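PDB 2GP4: 6-phosphogluconate dehydratase, which catalyses the dehydration of 6-phosphogluconate to 2-keto-3-deoxy-6-phosphogluconate, a step of the Entner-Doudoroff pathway, and is captured here without its iron-sulfur cluster. Local coordinates for residues A[140-151]-A[599-608]; A[447-457]-A[536-546]. One frame throughout, in Å; residues are numbered along the deposited sequence.

Interaction 1 of 2, residues A[140-151]-A[599-608]; sequences PGMELSLLSREV and MGRELFGVLR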
loop_
_atom_site.group_PDB
_atom_site.type_symbol
_atom_site.label_atom_id
_atom_site.label_comp_id
_atom_site.label_asym_id
_atom_site.label_seq_id
_atom_site.Cartn_x
_atom_site.Cartn_y
_atom_site.Cartn_z
ATOM N N PRO A 140 -18.369 -8.015 9.804
ATOM C CA PRO A 140 -17.522 -7.891 11.002
ATOM C C PRO A 140 -16.166 -8.595 10.838
ATOM O O PRO A 140 -15.222 -8.296 11.574
ATOM C CB PRO A 140 -18.354 -8.574 12.101
ATOM C CG PRO A 140 -19.724 -8.807 11.492
ATOM C CD PRO A 140 -19.459 -8.978 10.035
ATOM N N GLY A 141 -16.079 -9.517 9.879
ATOM C CA GLY A 141 -14.808 -10.134 9.495
ATOM C C GLY A 141 -13.814 -9.126 8.939
ATOM O O GLY A 141 -12.602 -9.354 8.961
HETATM N N MSE A 142 -14.335 -8.001 8.453
HETATM C CA MSE A 142 -13.516 -6.902 7.944
HETATM C C MSE A 142 -12.680 -6.267 9.073
HETATM O O MSE A 142 -11.641 -5.660 8.821
HETATM C CB MSE A 142 -14.410 -5.884 7.212
HETATM C CG MSE A 142 -13.708 -4.650 6.653
HETATM SE SE MSE A 142 -12.217 -5.039 5.442
HETATM C CE MSE A 142 -10.906 -3.820 6.212
ATOM N N GLU A 143 -13.122 -6.453 10.317
ATOM C CA GLU A 143 -12.389 -5.964 11.495
ATOM C C GLU A 143 -11.143 -6.804 11.836
ATOM O O GLU A 143 -10.405 -6.466 12.759
ATOM C CB GLU A 143 -13.324 -5.836 12.709
ATOM C CG GLU A 143 -14.309 -4.663 12.614
ATOM C CD GLU A 143 -15.382 -4.656 13.706
ATOM O OE1 GLU A 143 -15.187 -5.281 14.775
ATOM O OE2 GLU A 143 -16.431 -4.004 13.497
ATOM N N LEU A 144 -10.914 -7.881 11.083
ATOM C CA LEU A 144 -9.722 -8.727 11.236
ATOM C C LEU A 144 -8.714 -8.577 10.089
ATOM O O LEU A 144 -7.624 -9.162 10.129
ATOM C CB LEU A 144 -10.117 -10.206 11.354
ATOM C CG LEU A 144 -10.978 -10.703 12.518
ATOM C CD1 LEU A 144 -11.102 -12.222 12.458
ATOM C CD2 LEU A 144 -10.417 -10.257 13.866
ATOM N N SER A 145 -9.087 -7.801 9.075
ATOM C CA SER A 145 -8.308 -7.651 7.853
ATOM C C SER A 145 -6.892 -7.102 8.071
ATOM O O SER A 145 -5.920 -7.646 7.546
ATOM C CB SER A 145 -9.074 -6.782 6.858
ATOM O OG SER A 145 -8.229 -6.327 5.818
ATOM N N LEU A 146 -6.784 -6.024 8.833
ATOM C CA LEU A 146 -5.486 -5.464 9.162
ATOM C C LEU A 146 -4.729 -6.437 10.070
ATOM O O LEU A 146 -3.539 -6.695 9.865
ATOM C CB LEU A 146 -5.656 -4.119 9.867
ATOM C CG LEU A 146 -4.517 -3.092 9.909
ATOM C CD1 LEU A 146 -4.448 -2.514 11.312
ATOM C CD2 LEU A 146 -3.144 -3.629 9.486
ATOM N N LEU A 147 -5.438 -6.975 11.062
ATOM C CA LEU A 147 -4.870 -7.904 12.016
ATOM C C LEU A 147 -4.328 -9.178 11.377
ATOM O O LEU A 147 -3.390 -9.777 11.908
ATOM C CB LEU A 147 -5.907 -8.255 13.084
ATOM C CG LEU A 147 -6.078 -7.254 14.228
ATOM C CD1 LEU A 147 -7.402 -7.478 14.926
ATOM C CD2 LEU A 147 -4.907 -7.348 15.209
ATOM N N SER A 148 -4.913 -9.591 10.251
ATOM C CA SER A 148 -4.453 -10.788 9.539
ATOM C C SER A 148 -3.061 -10.634 8.917
ATOM O O SER A 148 -2.369 -11.626 8.698
ATOM C CB SER A 148 -5.455 -11.211 8.464
ATOM O OG SER A 148 -5.528 -10.247 7.431
ATOM N N ARG A 149 -2.665 -9.397 8.625
ATOM C CA ARG A 149 -1.297 -9.120 8.183
ATOM C C ARG A 149 -0.301 -9.542 9.259
ATOM O O ARG A 149 0.702 -10.185 8.959
ATOM C CB ARG A 149 -1.103 -7.639 7.844
ATOM C CG ARG A 149 0.325 -7.288 7.442
ATOM C CD ARG A 149 0.549 -5.792 7.442
ATOM N NE ARG A 149 0.724 -5.259 8.794
ATOM C CZ ARG A 149 0.826 -3.964 9.092
ATOM N NH1 ARG A 149 0.760 -3.035 8.141
ATOM N NH2 ARG A 149 0.986 -3.598 10.357
ATOM N N GLU A 150 -0.595 -9.185 10.508
ATOM C CA GLU A 150 0.265 -9.539 11.632
ATOM C C GLU A 150 0.307 -11.057 11.817
ATOM O O GLU A 150 1.376 -11.633 12.097
ATOM C CB GLU A 150 -0.189 -8.835 12.916
ATOM C CG GLU A 150 -0.273 -7.298 12.802
ATOM C CD GLU A 150 1.087 -6.662 12.581
ATOM O OE1 GLU A 150 1.807 -6.444 13.577
ATOM O OE2 GLU A 150 1.445 -6.392 11.412
ATOM N N VAL A 151 -0.849 -11.699 11.631
ATOM C CA VAL A 151 -0.954 -13.151 11.744
ATOM C C VAL A 151 -0.126 -13.836 10.655
ATOM O O VAL A 151 0.617 -14.770 10.954
ATOM C CB VAL A 151 -2.426 -13.633 11.736
ATOM C CG1 VAL A 151 -2.499 -15.162 11.802
ATOM C CG2 VAL A 151 -3.194 -13.016 12.893
HETATM N N MSE A 599 -17.102 -13.653 15.565
HETATM C CA MSE A 599 -16.284 -13.839 14.359
HETATM C C MSE A 599 -14.792 -13.990 14.671
HETATM O O MSE A 599 -13.932 -13.617 13.868
HETATM C CB MSE A 599 -16.532 -12.715 13.344
HETATM C CG MSE A 599 -17.913 -12.773 12.717
HETATM SE SE MSE A 599 -17.977 -14.026 11.216
HETATM C CE MSE A 599 -17.781 -12.702 9.787
ATOM N N GLY A 600 -14.498 -14.540 15.849
ATOM C CA GLY A 600 -13.126 -14.813 16.258
ATOM C C GLY A 600 -12.386 -13.616 16.817
ATOM O O GLY A 600 -11.183 -13.687 17.042
ATOM N N ARG A 601 -13.097 -12.516 17.051
ATOM C CA ARG A 601 -12.464 -11.288 17.532
ATOM C C ARG A 601 -11.884 -11.433 18.943
ATOM O O ARG A 601 -10.922 -10.749 19.300
ATOM C CB ARG A 601 -13.428 -10.107 17.433
ATOM C CG ARG A 601 -13.598 -9.603 16.006
ATOM C CD ARG A 601 -14.667 -8.542 15.894
ATOM N NE ARG A 601 -15.998 -9.065 16.204
ATOM C CZ ARG A 601 -17.135 -8.393 16.040
ATOM N NH1 ARG A 601 -17.128 -7.154 15.554
ATOM N NH2 ARG A 601 -18.283 -8.964 16.356
ATOM N N GLU A 602 -12.464 -12.345 19.720
ATOM C CA GLU A 602 -11.973 -12.713 21.058
ATOM C C GLU A 602 -10.486 -13.055 21.048
ATOM O O GLU A 602 -9.801 -12.908 22.062
ATOM C CB GLU A 602 -12.707 -13.952 21.591
ATOM C CG GLU A 602 -14.167 -14.017 21.307
ATOM C CD GLU A 602 -14.476 -14.477 19.898
ATOM O OE1 GLU A 602 -14.222 -15.658 19.572
ATOM O OE2 GLU A 602 -14.995 -13.647 19.125
ATOM N N LEU A 603 -10.007 -13.538 19.905
ATOM C CA LEU A 603 -8.664 -14.084 19.800
ATOM C C LEU A 603 -7.595 -13.017 19.610
ATOM O O LEU A 603 -6.421 -13.286 19.839
ATOM C CB LEU A 603 -8.594 -15.122 18.671
ATOM C CG LEU A 603 -9.599 -16.286 18.728
ATOM C CD1 LEU A 603 -9.454 -17.182 17.513
ATOM C CD2 LEU A 603 -9.468 -17.103 20.010
ATOM N N PHE A 604 -8.007 -11.810 19.227
ATOM C CA PHE A 604 -7.090 -10.780 18.742
ATOM C C PHE A 604 -6.980 -9.570 19.661
ATOM O O PHE A 604 -6.330 -8.593 19.306
ATOM C CB PHE A 604 -7.541 -10.281 17.367
ATOM C CG PHE A 604 -7.501 -11.322 16.289
ATOM C CD1 PHE A 604 -8.511 -12.269 16.176
ATOM C CD2 PHE A 604 -6.467 -11.337 15.370
ATOM C CE1 PHE A 604 -8.482 -13.220 15.172
ATOM C CE2 PHE A 604 -6.426 -12.285 14.367
ATOM C CZ PHE A 604 -7.435 -13.229 14.263
ATOM N N GLY A 605 -7.621 -9.634 20.826
ATOM C CA GLY A 605 -7.655 -8.519 21.772
ATOM C C GLY A 605 -6.288 -7.978 22.138
ATOM O O GLY A 605 -6.104 -6.768 22.245
ATOM N N VAL A 606 -5.335 -8.889 22.314
ATOM C CA VAL A 606 -3.974 -8.564 22.723
ATOM C C VAL A 606 -3.182 -7.912 21.580
ATOM O O VAL A 606 -2.403 -6.974 21.805
ATOM C CB VAL A 606 -3.275 -9.837 23.283
ATOM C CG1 VAL A 606 -1.790 -9.912 22.914
ATOM C CG2 VAL A 606 -3.495 -9.947 24.788
ATOM N N LEU A 607 -3.395 -8.405 20.362
ATOM C CA LEU A 607 -2.765 -7.832 19.184
ATOM C C LEU A 607 -3.383 -6.494 18.815
ATOM O O LEU A 607 -2.657 -5.522 18.587
ATOM C CB LEU A 607 -2.846 -8.787 17.988
ATOM C CG LEU A 607 -1.948 -10.020 17.935
ATOM C CD1 LEU A 607 -2.118 -10.691 16.580
ATOM C CD2 LEU A 607 -0.470 -9.675 18.193
ATOM N N ARG A 608 -4.714 -6.456 18.750
ATOM C CA ARG A 608 -5.465 -5.240 18.423
ATOM C C ARG A 608 -5.114 -4.100 19.382
ATOM O O ARG A 608 -4.933 -2.954 18.974
ATOM C CB ARG A 608 -6.971 -5.518 18.482
ATOM C CG ARG A 608 -7.854 -4.372 18.002
ATOM C CD ARG A 608 -9.323 -4.567 18.392
ATOM N NE ARG A 608 -9.896 -5.788 17.815
ATOM C CZ ARG A 608 -10.187 -6.892 18.503
ATOM N NH1 ARG A 608 -9.976 -6.957 19.816
ATOM N NH2 ARG A 608 -10.706 -7.935 17.873
HETATM O O HOH W 1 -10.824 -6.711 15.511
#
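With CG turned anti to the carbonyl carbon in both Leu144 (chi1 -62°) and Phe604 (chi1 -64°), the leucine tip and the phenyl ring are sent into the same space between the two segments. The two side chains cross at about a right angle, and Leu144 CD2 makes a CH-pi contact over one face of the Phe604 ring, 3.8 Å from its centroid. Leu144 CD1 reaches on to the carbonyl oxygen of Met599. Val151 meets the ring differently: its CG2 sits at the ring edge, 3.6 Å from Phe604 CE2. Leu147 slides past Phe604 in the opposite direction and splits its branches, CD1 resting against Phe604 CB while CD2 packs 3.7 Å from Leu607 CB. At the other end of the contact the polar groups take over. The chain of Glu143 runs extended beyond CG and brings OE1 to Arg601 NH1 in a salt bridge of 2.8 Å. The acceptor lies in the guanidinium plane, but the nitrogen approaches from above the carboxylate plane, the two planes being 45° apart. Pro140 CB lies over one face of this guanidinium, whose NE is hydrogen-bonded to Gly598 O. The selenomethionine Met599, bent along its chain, lays CE 3.6 Å from Gly141 N. Water 1 adds a bridge, donating to Glu143 O and accepting from Arg608 NE, while Arg608 NH2 donates a hydrogen bond to Arg601 O (3.2 Å) within its own segment. Phe604 occupies the N-cap position of helix 605-609, and its ring packs on Leu144, Leu147 and Val151. The start of helix 145-160 and the 3-10 turn before it pack against the loop, 3-10 turn and N-terminal end of helix 605-609, joining the N-terminal family region to the C-terminal one.

Interaction 2 of 2, residues A[447-457]-A[536-546]; sequences LGRAVIKVSAV and SGKVPAAIHLT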
loop_
_atom_site.group_PDB
_atom_site.type_symbol
_atom_site.label_atom_id
_atom_site.label_comp_id
_atom_site.label_asym_id
_atom_site.label_seq_id
_atom_site.Cartn_x
_atom_site.Cartn_y
_atom_site.Cartn_z
ATOM N N LEU A 447 -5.857 18.797 16.279
ATOM C CA LEU A 447 -6.498 17.477 16.212
ATOM C C LEU A 447 -5.495 16.329 16.041
ATOM O O LEU A 447 -5.800 15.171 16.359
ATOM C CB LEU A 447 -7.542 17.436 15.092
ATOM C CG LEU A 447 -8.893 18.113 15.379
ATOM C CD1 LEU A 447 -9.617 18.470 14.100
ATOM C CD2 LEU A 447 -9.771 17.227 16.247
ATOM N N GLY A 448 -4.306 16.652 15.534
ATOM C CA GLY A 448 -3.236 15.668 15.380
ATOM C C GLY A 448 -2.683 15.585 13.968
ATOM O O GLY A 448 -2.360 16.601 13.355
ATOM N N ARG A 449 -2.566 14.364 13.459
ATOM C CA ARG A 449 -2.019 14.127 12.129
ATOM C C ARG A 449 -2.920 13.163 11.366
ATOM O O ARG A 449 -3.363 12.151 11.913
ATOM C CB ARG A 449 -0.593 13.569 12.222
ATOM C CG ARG A 449 0.421 14.516 12.885
ATOM C CD ARG A 449 1.755 13.817 13.235
ATOM N NE ARG A 449 2.443 13.306 12.045
ATOM C CZ ARG A 449 3.234 14.031 11.257
ATOM N NH1 ARG A 449 3.452 15.317 11.517
ATOM N NH2 ARG A 449 3.806 13.474 10.198
ATOM N N ALA A 450 -3.198 13.490 10.107
ATOM C CA ALA A 450 -3.958 12.609 9.224
ATOM C C ALA A 450 -3.433 12.708 7.792
ATOM O O ALA A 450 -2.540 13.495 7.502
ATOM C CB ALA A 450 -5.443 12.957 9.283
ATOM N N VAL A 451 -3.982 11.900 6.896
ATOM C CA VAL A 451 -3.679 12.032 5.475
ATOM C C VAL A 451 -4.966 12.271 4.683
ATOM O O VAL A 451 -6.063 11.968 5.157
ATOM C CB VAL A 451 -2.875 10.821 4.910
ATOM C CG1 VAL A 451 -1.494 10.731 5.564
ATOM C CG2 VAL A 451 -3.635 9.518 5.083
ATOM N N ILE A 452 -4.814 12.833 3.488
ATOM C CA ILE A 452 -5.930 13.104 2.590
ATOM C C ILE A 452 -5.505 12.862 1.141
ATOM O O ILE A 452 -4.395 13.239 0.746
ATOM C CB ILE A 452 -6.497 14.561 2.780
ATOM C CG1 ILE A 452 -7.745 14.792 1.915
ATOM C CG2 ILE A 452 -5.423 15.624 2.500
ATOM C CD1 ILE A 452 -8.613 15.966 2.359
ATOM N N LYS A 453 -6.385 12.211 0.373
ATOM C CA LYS A 453 -6.252 12.153 -1.077
ATOM C C LYS A 453 -7.090 13.238 -1.739
ATOM O O LYS A 453 -8.323 13.257 -1.613
ATOM C CB LYS A 453 -6.636 10.780 -1.634
ATOM C CG LYS A 453 -5.534 9.723 -1.525
ATOM C CD LYS A 453 -4.210 10.121 -2.189
ATOM C CE LYS A 453 -4.330 10.250 -3.702
ATOM N NZ LYS A 453 -4.821 9.006 -4.360
ATOM N N VAL A 454 -6.411 14.138 -2.442
ATOM C CA VAL A 454 -7.066 15.273 -3.085
ATOM C C VAL A 454 -7.144 15.105 -4.603
ATOM O O VAL A 454 -7.632 15.990 -5.304
ATOM C CB VAL A 454 -6.384 16.624 -2.718
ATOM C CG1 VAL A 454 -6.567 16.923 -1.241
ATOM C CG2 VAL A 454 -4.897 16.624 -3.083
ATOM N N SER A 455 -6.666 13.961 -5.089
ATOM C CA SER A 455 -6.595 13.650 -6.516
ATOM C C SER A 455 -7.910 13.791 -7.281
ATOM O O SER A 455 -7.913 14.240 -8.431
ATOM C CB SER A 455 -6.061 12.237 -6.706
ATOM O OG SER A 455 -4.676 12.200 -6.448
ATOM N N ALA A 456 -9.009 13.382 -6.652
ATOM C CA ALA A 456 -10.334 13.463 -7.272
ATOM C C ALA A 456 -11.187 14.555 -6.621
ATOM O O ALA A 456 -12.405 14.613 -6.816
ATOM C CB ALA A 456 -11.041 12.103 -7.210
ATOM N N VAL A 457 -10.538 15.418 -5.843
ATOM C CA VAL A 457 -11.222 16.512 -5.162
ATOM C C VAL A 457 -10.974 17.810 -5.919
ATOM O O VAL A 457 -9.829 18.239 -6.077
ATOM C CB VAL A 457 -10.768 16.657 -3.686
ATOM C CG1 VAL A 457 -11.518 17.791 -2.995
ATOM C CG2 VAL A 457 -10.977 15.351 -2.930
ATOM N N SER A 536 -9.840 6.943 -3.934
ATOM C CA SER A 536 -9.910 8.405 -3.908
ATOM C C SER A 536 -11.321 8.911 -4.240
ATOM O O SER A 536 -11.844 8.663 -5.332
ATOM C CB SER A 536 -8.911 8.999 -4.909
ATOM O OG SER A 536 -7.597 8.498 -4.711
ATOM N N GLY A 537 -11.928 9.631 -3.304
ATOM C CA GLY A 537 -13.236 10.221 -3.532
ATOM C C GLY A 537 -13.174 11.693 -3.909
ATOM O O GLY A 537 -12.095 12.299 -3.941
ATOM N N LYS A 538 -14.345 12.261 -4.199
ATOM C CA LYS A 538 -14.475 13.670 -4.562
ATOM C C LYS A 538 -14.727 14.548 -3.331
ATOM O O LYS A 538 -14.634 15.776 -3.394
ATOM C CB LYS A 538 -15.592 13.854 -5.596
ATOM C CG LYS A 538 -16.999 13.516 -5.086
ATOM C CD LYS A 538 -18.009 13.512 -6.225
ATOM C CE LYS A 538 -19.293 12.814 -5.825
ATOM N NZ LYS A 538 -20.352 12.985 -6.862
ATOM N N VAL A 539 -15.049 13.909 -2.213
ATOM C CA VAL A 539 -15.279 14.621 -0.966
ATOM C C VAL A 539 -13.984 14.629 -0.161
ATOM O O VAL A 539 -13.349 13.583 -0.010
ATOM C CB VAL A 539 -16.436 13.978 -0.170
ATOM C CG1 VAL A 539 -16.496 14.513 1.260
ATOM C CG2 VAL A 539 -17.759 14.212 -0.891
ATOM N N PRO A 540 -13.576 15.811 0.343
ATOM C CA PRO A 540 -12.355 15.861 1.149
ATOM C C PRO A 540 -12.505 14.975 2.377
ATOM O O PRO A 540 -13.479 15.110 3.130
ATOM C CB PRO A 540 -12.263 17.339 1.564
ATOM C CG PRO A 540 -13.657 17.870 1.406
ATOM C CD PRO A 540 -14.203 17.143 0.224
ATOM N N ALA A 541 -11.559 14.061 2.561
ATOM C CA ALA A 541 -11.608 13.142 3.696
ATOM C C ALA A 541 -10.275 13.094 4.444
ATOM O O ALA A 541 -9.261 12.672 3.892
ATOM C CB ALA A 541 -12.015 11.754 3.228
ATOM N N ALA A 542 -10.280 13.552 5.693
ATOM C CA ALA A 542 -9.125 13.396 6.568
ATOM C C ALA A 542 -9.216 12.030 7.235
ATOM O O ALA A 542 -10.139 11.777 8.002
ATOM C CB ALA A 542 -9.078 14.501 7.593
ATOM N N ILE A 543 -8.267 11.152 6.914
ATOM C CA ILE A 543 -8.315 9.742 7.333
ATOM C C ILE A 543 -7.070 9.338 8.131
ATOM O O ILE A 543 -6.048 10.028 8.085
ATOM C CB ILE A 543 -8.497 8.776 6.116
ATOM C CG1 ILE A 543 -7.321 8.886 5.134
ATOM C CG2 ILE A 543 -9.823 9.031 5.406
ATOM C CD1 ILE A 543 -7.265 7.778 4.091
ATOM N N HIS A 544 -7.157 8.215 8.852
ATOM C CA HIS A 544 -6.045 7.725 9.686
ATOM C C HIS A 544 -5.685 8.708 10.814
ATOM O O HIS A 544 -4.575 8.660 11.351
ATOM C CB HIS A 544 -4.794 7.415 8.831
ATOM C CG HIS A 544 -5.046 6.466 7.699
ATOM N ND1 HIS A 544 -4.028 5.884 6.979
ATOM C CD2 HIS A 544 -6.199 5.998 7.162
ATOM C CE1 HIS A 544 -4.541 5.101 6.046
ATOM N NE2 HIS A 544 -5.857 5.152 6.137
ATOM N N LEU A 545 -6.629 9.585 11.169
ATOM C CA LEU A 545 -6.426 10.553 12.252
ATOM C C LEU A 545 -5.834 9.901 13.499
ATOM O O LEU A 545 -6.289 8.845 13.956
ATOM C CB LEU A 545 -7.719 11.306 12.604
ATOM C CG LEU A 545 -7.564 12.440 13.629
ATOM C CD1 LEU A 545 -6.516 13.472 13.197
ATOM C CD2 LEU A 545 -8.894 13.124 13.916
ATOM N N THR A 546 -4.810 10.557 14.031
ATOM C CA THR A 546 -3.993 10.027 15.097
ATOM C C THR A 546 -3.581 11.185 16.008
ATOM O O THR A 546 -3.209 12.262 15.510
ATOM C CB THR A 546 -2.759 9.296 14.514
ATOM O OG1 THR A 546 -3.201 8.268 13.615
ATOM C CG2 THR A 546 -1.906 8.660 15.616
HETATM O O HOH W 2 -8.950 11.195 1.769
HETATM O O HOH W 3 -9.414 12.158 -4.056
HETATM O O HOH W 4 -10.262 12.912 0.140
#
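Lys453 leaves strand 448-453 with CB 3.9 Å from Ser536 OG, and its chain then curls round that hydroxyl. CG stays 4.0 Å from Ser536 OG, CD swings away from it, and CE comes back beside it. NZ then donates to Ser536 OG at 2.8 Å. Bends at chi2, chi3 and chi4 (-56°, -66° and -57°) fold the chain back on itself. Shortened to an alanine, this position is likely to leave the Ser536 hydroxyl without its ammonium donor and open a gap where the curled chain had lain. Waters continue the link from the lysine backbone: water 2 joins Lys453 N to Ala541 O, water 4 joins Lys453 O to Ala541 N, and water 3 ties Lys453 O to Ala456 N and Gly537 O. Direct strand pairing lies beyond them. Val451 and Ile543 form an antiparallel hydrogen-bonded pair, with Ile543 N to Val451 O at 2.9 Å, and their side chains touch through Val451 CG2 and Ile543 CG1. The same CG2 lies over a face of the His544 ring. Arg449 and Thr546 make a second such pair, its bond from Thr546 N weak; the register slips by one between the pairs, a beta bulge at the corner of His544. Ala450 CB fits close to Ile543 O, 3.2 Å away, while Ile452 CD1 packs on Pro540 CB. Past the strand, a type I turn from Val454 to Val457 carries Ala456 CB to Gly537 O. The two strands form a bulged antiparallel pair within the mixed sheet of the C-terminal domain, where 541-546 has the parallel strand 524-528 as its other neighbour.

Overall arrangement
From the N terminus the chain passes through residues 140-151 at the start of helix 145-160, then through the helical N-terminal region before entering the sheet-rich C-terminal domain. There strand 448-453 is laid down, and after further helices and strands the segment 536-546 returns beside it, so interaction 2 closes a loop of 78 intervening residues. Only later does the chain reach 599-608, where interaction 1 closes a loop of 447 residues. Interaction 2 is therefore nested inside interaction 1. Their centres lie about 25 Å apart and they do not touch. The inner contact pairs two strands within the C-terminal sheet; the outer one brings the chain back to the start of helix 145-160.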